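Side-chain contact in Non-structural protein (Porcine reproductive and respiratory syndrome virus, PDB 3IFU), which is a zinc-binding papain-like cysteine protease, the leader protease nsp1alpha cut from a longer viral polyprotein, and probably inhibits host interferon-beta production: residues Gly109-Pro113 with Thr114-Thr118. Residues are numbered along the deposited sequence; the frame is centred on the assembly and turned at random.
Sequences GQLTP and TVLKT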
ATOM      1  N   GLY A 109       6.374 -23.129  -3.925  1.00 49.84           N
ATOM      2  CA  GLY A 109       6.888 -22.683  -5.212  1.00 49.95           C
ATOM      3  C   GLY A 109       5.807 -22.197  -6.164  1.00 50.44           C
ATOM      4  O   GLY A 109       5.980 -22.192  -7.389  1.00 48.75           O
ATOM      5  N   GLN A 110       4.683 -21.785  -5.591  1.00 50.13           N
ATOM      6  CA  GLN A 110       3.550 -21.300  -6.358  1.00 52.21           C
ATOM      7  C   GLN A 110       2.472 -20.856  -5.382  1.00 52.20           C
ATOM      8  O   GLN A 110       2.561 -21.137  -4.190  1.00 53.65           O
ATOM      9  CB  GLN A 110       3.004 -22.415  -7.252  1.00 53.51           C
ATOM     10  CG  GLN A 110       2.692 -23.709  -6.503  1.00 56.93           C
ATOM     11  CD  GLN A 110       2.100 -24.792  -7.405  1.00 59.12           C
ATOM     12  OE1 GLN A 110       2.633 -25.086  -8.486  1.00 60.95           O
ATOM     13  NE2 GLN A 110       1.000 -25.398  -6.959  1.00 57.22           N
ATOM     14  N   LEU A 111       1.462 -20.154  -5.882  1.00 51.62           N
ATOM     15  CA  LEU A 111       0.370 -19.700  -5.035  1.00 51.98           C
ATOM     16  C   LEU A 111      -0.833 -20.543  -5.412  1.00 52.85           C
ATOM     17  O   LEU A 111      -1.128 -20.730  -6.595  1.00 55.18           O
ATOM     18  CB  LEU A 111       0.094 -18.212  -5.269  1.00 52.03           C
ATOM     19  CG  LEU A 111      -0.601 -17.412  -4.157  1.00 52.33           C
ATOM     20  CD1 LEU A 111      -0.101 -17.826  -2.762  1.00 51.43           C
ATOM     21  CD2 LEU A 111      -0.326 -15.936  -4.395  1.00 48.96           C
ATOM     22  N   THR A 112      -1.530 -21.063  -4.411  1.00 52.24           N
ATOM     23  CA  THR A 112      -2.670 -21.919  -4.687  1.00 51.75           C
ATOM     24  C   THR A 112      -3.749 -21.795  -3.610  1.00 51.27           C
ATOM     25  O   THR A 112      -3.474 -21.325  -2.504  1.00 49.93           O
ATOM     26  CB  THR A 112      -2.196 -23.375  -4.773  1.00 51.58           C
ATOM     27  OG1 THR A 112      -3.223 -24.175  -5.349  1.00 55.99           O
ATOM     28  CG2 THR A 112      -1.869 -23.914  -3.391  1.00 51.16           C
ATOM     29  N   PRO A 113      -4.994 -22.211  -3.921  1.00 51.57           N
ATOM     30  CA  PRO A 113      -6.066 -22.118  -2.921  1.00 52.68           C
ATOM     31  C   PRO A 113      -5.666 -22.799  -1.615  1.00 53.51           C
ATOM     32  O   PRO A 113      -6.029 -22.354  -0.524  1.00 55.04           O
ATOM     33  CB  PRO A 113      -7.234 -22.824  -3.599  1.00 50.77           C
ATOM     34  CG  PRO A 113      -7.020 -22.499  -5.034  1.00 52.34           C
ATOM     35  CD  PRO A 113      -5.525 -22.698  -5.206  1.00 50.92           C
ATOM     36  N   THR A 114      -4.907 -23.879  -1.738  1.00 52.58           N
ATOM     37  CA  THR A 114      -4.458 -24.625  -0.580  1.00 53.79           C
ATOM     38  C   THR A 114      -3.445 -23.829   0.243  1.00 54.72           C
ATOM     39  O   THR A 114      -3.497 -23.844   1.474  1.00 55.34           O
ATOM     40  CB  THR A 114      -3.862 -25.982  -1.015  1.00 53.48           C
ATOM     41  OG1 THR A 114      -4.926 -26.844  -1.446  1.00 52.87           O
ATOM     42  CG2 THR A 114      -3.101 -26.632   0.121  1.00 51.02           C
ATOM     43  N   VAL A 115      -2.534 -23.129  -0.427  1.00 54.81           N
ATOM     44  CA  VAL A 115      -1.541 -22.329   0.279  1.00 53.11           C
ATOM     45  C   VAL A 115      -2.208 -21.120   0.934  1.00 52.09           C
ATOM     46  O   VAL A 115      -1.738 -20.626   1.958  1.00 53.01           O
ATOM     47  CB  VAL A 115      -0.421 -21.851  -0.667  1.00 52.89           C
ATOM     48  CG1 VAL A 115       0.503 -20.883   0.058  1.00 52.35           C
ATOM     49  CG2 VAL A 115       0.383 -23.037  -1.143  1.00 52.73           C
ATOM     50  N   LEU A 116      -3.301 -20.644   0.348  1.00 50.46           N
ATOM     51  CA  LEU A 116      -4.011 -19.508   0.925  1.00 50.97           C
ATOM     52  C   LEU A 116      -4.797 -19.973   2.151  1.00 52.30           C
ATOM     53  O   LEU A 116      -4.986 -19.217   3.100  1.00 53.03           O
ATOM     54  CB  LEU A 116      -4.948 -18.873  -0.108  1.00 48.67           C
ATOM     55  CG  LEU A 116      -4.275 -18.155  -1.282  1.00 48.41           C
ATOM     56  CD1 LEU A 116      -5.320 -17.683  -2.278  1.00 47.82           C
ATOM     57  CD2 LEU A 116      -3.466 -16.984  -0.766  1.00 48.85           C
ATOM     58  N   LYS A 117      -5.253 -21.224   2.126  1.00 53.89           N
ATOM     59  CA  LYS A 117      -5.987 -21.791   3.252  1.00 54.26           C
ATOM     60  C   LYS A 117      -5.022 -22.004   4.411  1.00 52.58           C
ATOM     61  O   LYS A 117      -5.347 -21.700   5.553  1.00 52.94           O
ATOM     62  CB  LYS A 117      -6.634 -23.122   2.866  1.00 56.08           C
ATOM     63  CG  LYS A 117      -7.795 -22.972   1.902  1.00 61.17           C
ATOM     64  CD  LYS A 117      -8.271 -24.322   1.369  1.00 64.84           C
ATOM     65  CE  LYS A 117      -9.458 -24.164   0.407  1.00 64.70           C
ATOM     66  NZ  LYS A 117      -9.832 -25.458  -0.241  1.00 64.56           N
ATOM     67  N   THR A 118      -3.835 -22.523   4.113  1.00 50.75           N
ATOM     68  CA  THR A 118      -2.817 -22.756   5.139  1.00 51.58           C
ATOM     69  C   THR A 118      -2.465 -21.422   5.815  1.00 51.53           C
ATOM     70  O   THR A 118      -2.207 -21.364   7.024  1.00 49.06           O
ATOM     71  CB  THR A 118      -1.526 -23.374   4.523  1.00 51.30           C
ATOM     72  OG1 THR A 118      -1.851 -24.592   3.844  1.00 51.31           O
ATOM     73  CG2 THR A 118      -0.502 -23.677   5.601  1.00 50.12           C
TER
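Leu-116 N donates to Thr-112 O (2.9 Å) and Lys-117 N to Pro-113 O (3.0 Å), the i+4 to i N-H···O=C bonds that open helix 113-118 as the extended loop after helix 94-108 turns into it. Thr-112 holds the N-cap position, yet its side chain makes no capping bond: OG1, anti to the backbone N (chi1 -166°), hydrogen-bonds to the backbone carbonyl of Glu-177. This rotation sets CG2 between the residue's own backbone N and carbonyl carbon, against Val-115 CG2 at 3.3 Å, tight for two methyls, the side chains crossing at about a right angle. Proline suits the first turn, where its missing N-H costs no helical bond. Leu-111 CD1 reaches Leu-116 CD2 (4.0 Å) and Val-115 CG1 (4.2 Å), and Ile-105 touches both Leu-111 and Val-115, so branched aliphatic side chains fill the buried side. On the exposed side, the aliphatic part of Lys-117 runs beside Pro-113 O. Thr-114 O accepts Thr-118 N and OG1, one above and one below its carbonyl plane, the hydroxyl folding back on its own helix. Thus Val-115 rests the helix against helix 94-108, Leu-116 closes on the loop residue Leu-111, and the Thr-112 hydroxyl ties the helix start to the C-terminal segment ending in zinc ligand Met-180.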